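Local coordinates for protein methylenetetrahydrofolate--tRNA-(uracil-5-)-methyltransferase TrmFO (Thermus thermophilus, PDB 3G5S) that catalyses the folate- and FAD-dependent methylation of uridine 54 in tRNA to 5-methyluridine, drawing on methylenetetrahydrofolate and NADH or NADPH, at residues Leu154-Ser168 against Ala299-Leu313. Residues are numbered along the deposited sequence; the frame is centred on the assembly and turned at random.
With GSH (glutathione), chain C; EDO (1,2-ethanediol), chain H.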
ATOM      1  N   LEU A 154      15.283   3.687  -1.107  1.00 12.03           N
ATOM      2  CA  LEU A 154      14.714   2.508  -1.738  1.00 12.76           C
ATOM      3  C   LEU A 154      14.945   1.321  -0.812  1.00 13.65           C
ATOM      4  O   LEU A 154      16.054   1.126  -0.317  1.00 15.90           O
ATOM      5  CB  LEU A 154      15.330   2.257  -3.116  1.00 13.77           C
ATOM      6  CG  LEU A 154      14.827   1.024  -3.870  1.00 14.64           C
ATOM      7  CD1 LEU A 154      14.857   1.242  -5.374  1.00 17.29           C
ATOM      8  CD2 LEU A 154      15.637  -0.216  -3.491  1.00 18.09           C
ATOM      9  N   ALA A 155      13.889   0.558  -0.556  1.00 12.47           N
ATOM     10  CA  ALA A 155      13.965  -0.633   0.273  1.00 14.24           C
ATOM     11  C   ALA A 155      13.738  -1.869  -0.582  1.00 13.81           C
ATOM     12  O   ALA A 155      13.093  -1.796  -1.632  1.00 13.07           O
ATOM     13  CB  ALA A 155      12.937  -0.557   1.391  1.00 16.54           C
ATOM     14  N   TYR A 156      14.265  -3.004  -0.119  1.00 16.09           N
ATOM     15  CA  TYR A 156      14.130  -4.274  -0.825  1.00 17.46           C
ATOM     16  C   TYR A 156      13.159  -5.233  -0.143  1.00 16.84           C
ATOM     17  O   TYR A 156      12.820  -6.268  -0.709  1.00 18.37           O
ATOM     18  CB  TYR A 156      15.490  -4.954  -0.985  1.00 19.82           C
ATOM     19  CG  TYR A 156      16.411  -4.232  -1.935  1.00 21.34           C
ATOM     20  CD1 TYR A 156      16.207  -4.288  -3.306  1.00 22.05           C
ATOM     21  CD2 TYR A 156      17.479  -3.487  -1.462  1.00 24.28           C
ATOM     22  CE1 TYR A 156      17.047  -3.621  -4.181  1.00 22.87           C
ATOM     23  CE2 TYR A 156      18.324  -2.820  -2.326  1.00 24.30           C
ATOM     24  CZ  TYR A 156      18.102  -2.890  -3.685  1.00 24.01           C
ATOM     25  OH  TYR A 156      18.945  -2.224  -4.547  1.00 25.97           O
ATOM     26  N   TYR A 157      12.739  -4.903   1.073  1.00 16.07           N
ATOM     27  CA  TYR A 157      11.746  -5.698   1.788  1.00 17.05           C
ATOM     28  C   TYR A 157      10.898  -4.758   2.620  1.00 16.72           C
ATOM     29  O   TYR A 157      11.330  -3.657   2.952  1.00 16.57           O
ATOM     30  CB  TYR A 157      12.402  -6.781   2.663  1.00 18.94           C
ATOM     31  CG  TYR A 157      13.252  -6.282   3.816  1.00 21.64           C
ATOM     32  CD1 TYR A 157      12.679  -5.919   5.030  1.00 22.11           C
ATOM     33  CD2 TYR A 157      14.634  -6.218   3.702  1.00 24.41           C
ATOM     34  CE1 TYR A 157      13.462  -5.481   6.090  1.00 23.84           C
ATOM     35  CE2 TYR A 157      15.423  -5.784   4.755  1.00 25.21           C
ATOM     36  CZ  TYR A 157      14.832  -5.418   5.946  1.00 25.22           C
ATOM     37  OH  TYR A 157      15.616  -4.987   6.996  1.00 27.31           O
ATOM     38  N   ASP A 158       9.711  -5.192   3.043  0.62 16.89           N
ATOM     39  CA  ASP A 158       8.831  -4.292   3.814  0.62 17.80           C
ATOM     40  C   ASP A 158       8.868  -4.373   5.358  0.62 20.80           C
ATOM     41  O   ASP A 158       9.060  -3.356   6.026  0.62 21.62           O
ATOM     42  CB  ASP A 158       7.388  -4.320   3.292  0.62 15.87           C
ATOM     43  CG  ASP A 158       6.879  -5.717   3.024  0.62 16.88           C
ATOM     44  OD1 ASP A 158       7.391  -6.681   3.636  0.62 17.36           O
ATOM     45  OD2 ASP A 158       5.947  -5.842   2.201  0.62 19.89           O
ATOM     46  N   ALA A 159       8.668  -5.558   5.923  0.62 20.33           N
ATOM     47  CA  ALA A 159       8.752  -5.724   7.374  0.62 16.38           C
ATOM     48  C   ALA A 159       7.824  -4.764   8.122  0.62 14.88           C
ATOM     49  O   ALA A 159       8.238  -4.059   9.035  0.62 18.42           O
ATOM     50  CB  ALA A 159      10.191  -5.558   7.853  0.62 16.87           C
ATOM     51  N   ALA A 160       6.566  -4.749   7.723  1.00 13.48           N
ATOM     52  CA  ALA A 160       5.559  -3.902   8.327  1.00 12.96           C
ATOM     53  C   ALA A 160       5.013  -4.509   9.608  1.00 11.77           C
ATOM     54  O   ALA A 160       4.805  -5.713   9.697  1.00 12.19           O
ATOM     55  CB  ALA A 160       4.437  -3.663   7.348  1.00 14.47           C
ATOM     56  N   SER A 161       4.777  -3.646  10.588  1.00 11.94           N
ATOM     57  CA  SER A 161       4.051  -4.054  11.771  0.72 11.67           C
ATOM     58  C   SER A 161       2.576  -3.672  11.612  1.00 11.43           C
ATOM     59  O   SER A 161       2.210  -2.896  10.730  1.00 11.95           O
ATOM     60  CB  SER A 161       4.643  -3.398  13.008  0.72 12.27           C
ATOM     61  OG  SER A 161       4.371  -2.015  12.989  0.72 11.90           O
ATOM     62  N   PRO A 162       1.714  -4.239  12.455  1.00 11.53           N
ATOM     63  CA  PRO A 162       0.295  -3.886  12.359  1.00 11.78           C
ATOM     64  C   PRO A 162       0.035  -2.429  12.732  1.00 10.19           C
ATOM     65  O   PRO A 162       0.736  -1.862  13.574  1.00 10.65           O
ATOM     66  CB  PRO A 162      -0.363  -4.799  13.400  1.00 12.97           C
ATOM     67  CG  PRO A 162       0.641  -5.866  13.679  1.00 14.15           C
ATOM     68  CD  PRO A 162       1.971  -5.242  13.503  1.00 12.36           C
ATOM     69  N   ILE A 163      -0.991  -1.853  12.112  1.00 10.44           N
ATOM     70  CA  ILE A 163      -1.427  -0.489  12.376  1.00 10.42           C
ATOM     71  C   ILE A 163      -2.873  -0.530  12.851  1.00 10.50           C
ATOM     72  O   ILE A 163      -3.707  -1.209  12.247  1.00 11.33           O
ATOM     73  CB  ILE A 163      -1.347   0.370  11.100  1.00 11.09           C
ATOM     74  CG1 ILE A 163       0.082   0.347  10.550  1.00 13.54           C
ATOM     75  CG2 ILE A 163      -1.812   1.789  11.376  1.00 12.41           C
ATOM     76  CD1 ILE A 163       0.262   1.178   9.293  1.00 13.82           C
ATOM     77  N   VAL A 164      -3.154   0.191  13.931  1.00 10.76           N
ATOM     78  CA  VAL A 164      -4.500   0.254  14.491  1.00 11.34           C
ATOM     79  C   VAL A 164      -5.067   1.660  14.366  1.00 11.03           C
ATOM     80  O   VAL A 164      -4.337   2.645  14.242  1.00 11.38           O
ATOM     81  CB  VAL A 164      -4.538  -0.185  15.972  1.00 11.96           C
ATOM     82  CG1 VAL A 164      -4.007  -1.601  16.120  1.00 13.11           C
ATOM     83  CG2 VAL A 164      -3.756   0.770  16.851  1.00 13.18           C
ATOM     84  N   LEU A 165      -6.389   1.732  14.396  1.00 11.43           N
ATOM     85  CA  LEU A 165      -7.098   2.996  14.391  1.00 12.77           C
ATOM     86  C   LEU A 165      -7.022   3.626  15.778  1.00 12.21           C
ATOM     87  O   LEU A 165      -7.381   3.000  16.770  1.00 13.10           O
ATOM     88  CB  LEU A 165      -8.556   2.753  14.003  1.00 14.67           C
ATOM     89  CG  LEU A 165      -9.406   3.966  13.626  1.00 16.77           C
ATOM     90  CD1 LEU A 165      -8.935   4.527  12.297  1.00 18.00           C
ATOM     91  CD2 LEU A 165     -10.874   3.582  13.552  1.00 18.56           C
ATOM     92  N   TYR A 166      -6.570   4.872  15.845  1.00 12.55           N
ATOM     93  CA  TYR A 166      -6.358   5.532  17.127  1.00 13.32           C
ATOM     94  C   TYR A 166      -7.592   5.511  18.027  1.00 13.40           C
ATOM     95  O   TYR A 166      -7.492   5.239  19.228  1.00 13.81           O
ATOM     96  CB  TYR A 166      -5.900   6.974  16.910  1.00 14.69           C
ATOM     97  CG  TYR A 166      -5.596   7.714  18.191  1.00 16.29           C
ATOM     98  CD1 TYR A 166      -4.371   7.560  18.833  1.00 17.04           C
ATOM     99  CD2 TYR A 166      -6.534   8.558  18.765  1.00 18.00           C
ATOM    100  CE1 TYR A 166      -4.089   8.232  20.011  1.00 18.73           C
ATOM    101  CE2 TYR A 166      -6.258   9.236  19.938  1.00 19.59           C
ATOM    102  CZ  TYR A 166      -5.036   9.070  20.556  1.00 19.77           C
ATOM    103  OH  TYR A 166      -4.753   9.741  21.725  1.00 22.38           O
ATOM    104  N   GLU A 167      -8.755   5.793  17.448  1.00 14.33           N
ATOM    105  CA  GLU A 167      -9.980   5.878  18.231  1.00 16.53           C
ATOM    106  C   GLU A 167     -10.367   4.544  18.867  1.00 16.16           C
ATOM    107  O   GLU A 167     -11.196   4.505  19.772  1.00 17.48           O
ATOM    108  CB  GLU A 167     -11.127   6.414  17.371  1.00 18.94           C
ATOM    109  CG  GLU A 167     -11.748   5.385  16.445  1.00 22.32           C
ATOM    110  CD  GLU A 167     -13.028   5.878  15.797  1.00 26.98           C
ATOM    111  OE1 GLU A 167     -13.147   7.101  15.570  1.00 27.31           O
ATOM    112  OE2 GLU A 167     -13.916   5.046  15.512  1.00 31.01           O
ATOM    113  N   SER A 168      -9.766   3.453  18.401  1.00 14.77           N
ATOM    114  CA  SER A 168     -10.084   2.128  18.927  1.00 14.80           C
ATOM    115  C   SER A 168      -9.201   1.739  20.110  1.00 14.39           C
ATOM    116  O   SER A 168      -9.393   0.682  20.700  1.00 16.18           O
ATOM    117  CB  SER A 168     -10.006   1.062  17.829  1.00 14.51           C
ATOM    118  OG  SER A 168      -8.665   0.748  17.485  1.00 14.41           O
ATOM    119  N   ALA A 299      -9.020  -3.083  19.668  1.00 14.26           N
ATOM    120  CA  ALA A 299      -8.375  -2.349  18.593  1.00 14.99           C
ATOM    121  C   ALA A 299      -8.888  -2.786  17.228  1.00 14.66           C
ATOM    122  O   ALA A 299      -9.140  -3.973  16.997  1.00 15.76           O
ATOM    123  CB  ALA A 299      -6.874  -2.526  18.669  1.00 16.87           C
ATOM    124  N   GLU A 300      -9.038  -1.810  16.334  1.00 14.70           N
ATOM    125  CA  GLU A 300      -9.381  -2.057  14.940  1.00 14.21           C
ATOM    126  C   GLU A 300      -8.089  -1.993  14.136  1.00 13.43           C
ATOM    127  O   GLU A 300      -7.455  -0.945  14.039  1.00 13.13           O
ATOM    128  CB  GLU A 300     -10.371  -1.007  14.420  1.00 16.37           C
ATOM    129  CG  GLU A 300     -10.724  -1.180  12.945  1.00 18.50           C
ATOM    130  CD  GLU A 300     -11.707  -0.136  12.421  1.00 20.68           C
ATOM    131  OE1 GLU A 300     -12.509   0.402  13.215  1.00 22.50           O
ATOM    132  OE2 GLU A 300     -11.686   0.138  11.202  1.00 21.74           O
ATOM    133  N   ILE A 301      -7.682  -3.126  13.585  1.00 13.77           N
ATOM    134  CA  ILE A 301      -6.463  -3.187  12.798  1.00 14.11           C
ATOM    135  C   ILE A 301      -6.792  -2.790  11.375  1.00 13.97           C
ATOM    136  O   ILE A 301      -7.604  -3.446  10.723  1.00 16.83           O
ATOM    137  CB  ILE A 301      -5.850  -4.598  12.822  1.00 16.11           C
ATOM    138  CG1 ILE A 301      -5.424  -4.962  14.247  1.00 19.45           C
ATOM    139  CG2 ILE A 301      -4.673  -4.688  11.862  1.00 17.35           C
ATOM    140  CD1 ILE A 301      -5.693  -6.398  14.615  1.00 22.99           C
ATOM    141  N   VAL A 302      -6.170  -1.714  10.901  1.00 11.95           N
ATOM    142  CA  VAL A 302      -6.435  -1.224   9.558  1.00 13.17           C
ATOM    143  C   VAL A 302      -5.385  -1.663   8.538  1.00 12.99           C
ATOM    144  O   VAL A 302      -5.655  -1.635   7.343  1.00 14.30           O
ATOM    145  CB  VAL A 302      -6.614   0.311   9.525  1.00 14.78           C
ATOM    146  CG1 VAL A 302      -7.845   0.720  10.314  1.00 16.48           C
ATOM    147  CG2 VAL A 302      -5.377   1.016  10.054  1.00 14.70           C
ATOM    148  N   ARG A 303      -4.205  -2.073   8.996  1.00 11.38           N
ATOM    149  CA  ARG A 303      -3.188  -2.581   8.085  1.00 10.97           C
ATOM    150  C   ARG A 303      -2.417  -3.658   8.832  1.00 10.45           C
ATOM    151  O   ARG A 303      -1.823  -3.379   9.868  1.00 11.89           O
ATOM    152  CB  ARG A 303      -2.254  -1.452   7.634  1.00 12.26           C
ATOM    153  CG  ARG A 303      -1.301  -1.836   6.515  1.00 13.90           C
ATOM    154  CD  ARG A 303       0.005  -2.502   7.009  1.00 15.02           C
ATOM    155  NE  ARG A 303       0.995  -2.402   5.944  1.00 16.56           N
ATOM    156  CZ  ARG A 303       1.273  -3.346   5.046  1.00 16.39           C
ATOM    157  NH1 ARG A 303       0.709  -4.548   5.114  1.00 15.97           N
ATOM    158  NH2 ARG A 303       2.156  -3.083   4.084  1.00 18.59           N
ATOM    159  N   TYR A 304      -2.465  -4.889   8.337  1.00 10.47           N
ATOM    160  CA  TYR A 304      -1.796  -6.000   9.008  1.00 10.88           C
ATOM    161  C   TYR A 304      -0.300  -6.045   8.694  1.00 11.28           C
ATOM    162  O   TYR A 304       0.143  -5.595   7.639  1.00 12.64           O
ATOM    163  CB  TYR A 304      -2.466  -7.321   8.640  1.00 11.81           C
ATOM    164  CG  TYR A 304      -3.767  -7.537   9.374  1.00 12.02           C
ATOM    165  CD1 TYR A 304      -3.769  -8.093  10.646  1.00 13.08           C
ATOM    166  CD2 TYR A 304      -4.989  -7.171   8.818  1.00 12.39           C
ATOM    167  CE1 TYR A 304      -4.933  -8.290  11.342  1.00 13.05           C
ATOM    168  CE2 TYR A 304      -6.173  -7.368   9.512  1.00 13.27           C
ATOM    169  CZ  TYR A 304      -6.133  -7.927  10.774  1.00 13.71           C
ATOM    170  OH  TYR A 304      -7.289  -8.134  11.479  1.00 15.42           O
ATOM    171  N   GLY A 305       0.486  -6.591   9.616  1.00 11.27           N
ATOM    172  CA  GLY A 305       1.917  -6.716   9.396  1.00 12.41           C
ATOM    173  C   GLY A 305       2.250  -7.764   8.353  1.00 12.79           C
ATOM    174  O   GLY A 305       1.516  -8.746   8.190  1.00 13.59           O
ATOM    175  N   VAL A 306       3.349  -7.542   7.640  1.00 12.61           N
ATOM    176  CA  VAL A 306       3.828  -8.477   6.631  1.00 13.07           C
ATOM    177  C   VAL A 306       5.345  -8.419   6.550  1.00 13.95           C
ATOM    178  O   VAL A 306       5.959  -7.418   6.925  1.00 14.64           O
ATOM    179  CB  VAL A 306       3.262  -8.175   5.230  1.00 14.31           C
ATOM    180  CG1 VAL A 306       1.752  -8.325   5.219  1.00 16.97           C
ATOM    181  CG2 VAL A 306       3.701  -6.793   4.758  1.00 15.27           C
HETATM  182  N   MSE A 307       5.935  -9.504   6.054  1.00 14.79           N
HETATM  183  CA  MSE A 307       7.379  -9.638   5.892  1.00 18.27           C
HETATM  184  C   MSE A 307       7.650 -10.260   4.545  1.00 17.02           C
HETATM  185  O   MSE A 307       7.584 -11.478   4.416  1.00 19.35           O
HETATM  186  CB  MSE A 307       7.951 -10.626   6.915  1.00 23.82           C
HETATM  187  CG  MSE A 307       7.939 -10.200   8.363  1.00 28.38           C
HETATM  188 SE   MSE A 307       9.608  -9.368   8.955  1.00 31.50          SE
HETATM  189  CE  MSE A 307      10.918 -10.520   8.098  1.00 30.39           C
ATOM    190  N   HIS A 308       7.962  -9.464   3.538  1.00 15.95           N
ATOM    191  CA  HIS A 308       8.357 -10.088   2.289  1.00 18.23           C
ATOM    192  C   HIS A 308       9.278  -9.255   1.427  1.00 16.10           C
ATOM    193  O   HIS A 308       9.481  -8.060   1.653  1.00 15.44           O
ATOM    194  CB  HIS A 308       7.153 -10.587   1.477  1.00 23.68           C
ATOM    195  CG  HIS A 308       6.024  -9.610   1.384  1.00 27.61           C
ATOM    196  ND1 HIS A 308       6.131  -8.404   0.726  1.00 29.46           N
ATOM    197  CD2 HIS A 308       4.753  -9.677   1.844  1.00 27.83           C
ATOM    198  CE1 HIS A 308       4.975  -7.766   0.791  1.00 28.91           C
ATOM    199  NE2 HIS A 308       4.126  -8.513   1.471  1.00 28.53           N
ATOM    200  N   ARG A 309       9.851  -9.935   0.447  1.00 17.22           N
ATOM    201  CA  ARG A 309      10.624  -9.303  -0.597  1.00 17.71           C
ATOM    202  C   ARG A 309       9.717  -8.341  -1.359  1.00 17.19           C
ATOM    203  O   ARG A 309       8.663  -8.735  -1.863  1.00 19.21           O
ATOM    204  CB  ARG A 309      11.172 -10.383  -1.523  1.00 19.87           C
ATOM    205  CG  ARG A 309      11.780  -9.875  -2.796  1.00 22.17           C
ATOM    206  CD  ARG A 309      13.194  -9.393  -2.581  1.00 23.85           C
ATOM    207  NE  ARG A 309      13.773  -8.999  -3.855  1.00 24.50           N
ATOM    208  CZ  ARG A 309      13.663  -7.781  -4.371  1.00 24.22           C
ATOM    209  NH1 ARG A 309      13.018  -6.835  -3.707  1.00 22.26           N
ATOM    210  NH2 ARG A 309      14.205  -7.505  -5.548  1.00 25.99           N
ATOM    211  N   ASN A 310      10.130  -7.083  -1.436  1.00 16.13           N
ATOM    212  CA  ASN A 310       9.269  -6.025  -1.954  1.00 14.53           C
ATOM    213  C   ASN A 310      10.097  -4.771  -2.160  1.00 13.04           C
ATOM    214  O   ASN A 310      10.418  -4.082  -1.201  1.00 14.99           O
ATOM    215  CB  ASN A 310       8.139  -5.753  -0.940  1.00 16.20           C
ATOM    216  CG  ASN A 310       7.054  -4.808  -1.467  1.00 17.55           C
ATOM    217  OD1 ASN A 310       6.094  -5.236  -2.111  1.00 20.28           O
ATOM    218  ND2 ASN A 310       7.182  -3.522  -1.152  1.00 17.59           N
ATOM    219  N   THR A 311      10.452  -4.477  -3.406  1.00 12.84           N
ATOM    220  CA  THR A 311      11.158  -3.238  -3.718  1.00 11.88           C
ATOM    221  C   THR A 311      10.191  -2.070  -3.778  1.00 11.39           C
ATOM    222  O   THR A 311       9.185  -2.122  -4.488  1.00 12.07           O
ATOM    223  CB  THR A 311      11.899  -3.350  -5.039  1.00 13.16           C
ATOM    224  OG1 THR A 311      12.928  -4.331  -4.890  1.00 15.19           O
ATOM    225  CG2 THR A 311      12.537  -2.033  -5.407  1.00 14.04           C
ATOM    226  N   TYR A 312      10.498  -1.013  -3.036  1.00 10.66           N
ATOM    227  CA  TYR A 312       9.659   0.172  -3.042  1.00 10.64           C
ATOM    228  C   TYR A 312      10.432   1.406  -2.597  1.00 10.79           C
ATOM    229  O   TYR A 312      11.460   1.315  -1.923  1.00 11.75           O
ATOM    230  CB  TYR A 312       8.396  -0.039  -2.178  1.00 10.47           C
ATOM    231  CG  TYR A 312       8.666  -0.095  -0.689  1.00 10.29           C
ATOM    232  CD1 TYR A 312       9.195  -1.237  -0.098  1.00 11.55           C
ATOM    233  CD2 TYR A 312       8.398   0.993   0.129  1.00 10.77           C
ATOM    234  CE1 TYR A 312       9.449  -1.286   1.263  1.00 11.87           C
ATOM    235  CE2 TYR A 312       8.645   0.950   1.492  1.00 11.57           C
ATOM    236  CZ  TYR A 312       9.175  -0.194   2.056  1.00 11.32           C
ATOM    237  OH  TYR A 312       9.438  -0.261   3.410  1.00 12.27           O
ATOM    238  N   LEU A 313       9.906   2.558  -2.985  1.00 10.23           N
ATOM    239  CA  LEU A 313      10.479   3.854  -2.661  1.00 10.93           C
ATOM    240  C   LEU A 313       9.911   4.464  -1.389  1.00 10.68           C
ATOM    241  O   LEU A 313       8.774   4.178  -0.992  1.00 10.92           O
ATOM    242  CB  LEU A 313      10.202   4.824  -3.804  1.00 12.09           C
ATOM    243  CG  LEU A 313      10.856   4.451  -5.131  1.00 13.37           C
ATOM    244  CD1 LEU A 313      10.268   5.295  -6.238  1.00 14.73           C
ATOM    245  CD2 LEU A 313      12.373   4.620  -5.062  1.00 15.55           C
TER
HETATM  246  N1  GSH C 445      11.401  -1.746   5.001  1.00 19.92           N
HETATM  247  CA1 GSH C 445      12.157  -0.522   5.185  0.85 23.74           C
HETATM  248  C1  GSH C 445      13.658  -0.726   5.049  0.96 25.82           C
HETATM  249  O11 GSH C 445      14.129  -1.973   4.640  0.79 27.54           O
HETATM  250  O12 GSH C 445      14.372   0.221   5.004  0.75 27.37           O
HETATM  251  CB1 GSH C 445      11.782   0.254   6.445  0.92 22.02           C
HETATM  252  CG1 GSH C 445      12.435  -0.169   7.756  0.85 20.65           C
HETATM  253  CD1 GSH C 445      12.031  -1.507   8.369  0.78 20.34           C
HETATM  254  OE1 GSH C 445      11.397  -2.319   7.775  0.78 20.94           O
HETATM  255  N2  GSH C 445      12.434  -1.747   9.727  0.76 20.07           N
HETATM  256  CA2 GSH C 445      12.008  -2.924  10.415  0.90 19.80           C
HETATM  257  C2  GSH C 445      10.928  -2.631  11.452  0.89 19.19           C
HETATM  258  O2  GSH C 445      11.228  -2.259  12.538  0.89 21.38           O
HETATM  259  CB2 GSH C 445      13.246  -3.560  11.025  0.88 20.69           C
HETATM  260  SG2 GSH C 445      13.040  -5.196  11.761  0.80 22.26           S
HETATM  261  N3  GSH C 445       9.633  -3.247  11.239  0.92 17.58           N
HETATM  262  CA3 GSH C 445       8.624  -3.154  12.272  0.92 18.08           C
HETATM  263  C3  GSH C 445       7.963  -1.787  12.380  0.83 18.59           C
HETATM  264  O31 GSH C 445       7.605  -1.333  13.421  0.90 19.09           O
HETATM  265  O32 GSH C 445       8.054  -0.988  11.258  0.80 19.48           O
HETATM  266  C1  EDO H 450     -15.017   2.648  11.222  1.00 19.68           C
HETATM  267  O1  EDO H 450     -14.204   2.561  12.399  1.00 19.93           O
HETATM  268  C2  EDO H 450     -14.128   2.621   9.986  1.00 19.61           C
HETATM  269  O2  EDO H 450     -13.539   1.322   9.855  1.00 19.54           O
HETATM  270  O   HOH W   1       3.553  -4.496   1.777  1.00 18.44           O
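Ser168 and Glu300 tie off one end of a contact that forms two antiparallel sheets with looser loops between: 163-165 with 301-303, at the edge of a larger sheet, and 154-155 with 309-313, a two-stranded one. Ser168 OG takes the amide of Glu300, N to OG 2.8 Å and nearly straight at 170°, while giving its own proton to Leu165 O on a lone pair. Replacing Ser168 by an alanine is likely to leave the Glu300 amide without its acceptor and Leu165 O with one donor fewer. Further along, beyond the Leu165 N to Glu300 O bond, Val302 and Arg303 both face Ile163 in a classic beta bulge, and Ile163 CG2 packs on Val302 CG2 at 3.9 Å. Midway, Ala160 CB lies over one face of the Arg303 guanidinium.

Asp158, buried, gives up more surface to 299-313 than any other residue of 154-168. In the conformer described, one of two, chi1 of 45° sets CG between backbone N and carbonyl carbon, and OD1 reaches across to accept His308 N on the syn side at 2.8 Å, with Ala159 N on the anti side. A water joins OD2 to Arg303 NH2, which also reaches Pro392.

Arg309, by contrast, lies on the exposed side: its NH1 bonds Thr311 OG1 in the guanidinium plane and, more bent, Tyr156 O.

Glutathione N1 meets Tyr157 O at 2.8 Å, Asp158 O, and the hydroxyl of Tyr312, which also bonds Phe390. Three oxygens round one amine are consistent with a site favouring a protonated amine, probably steadied by the Asp158 bonds behind it.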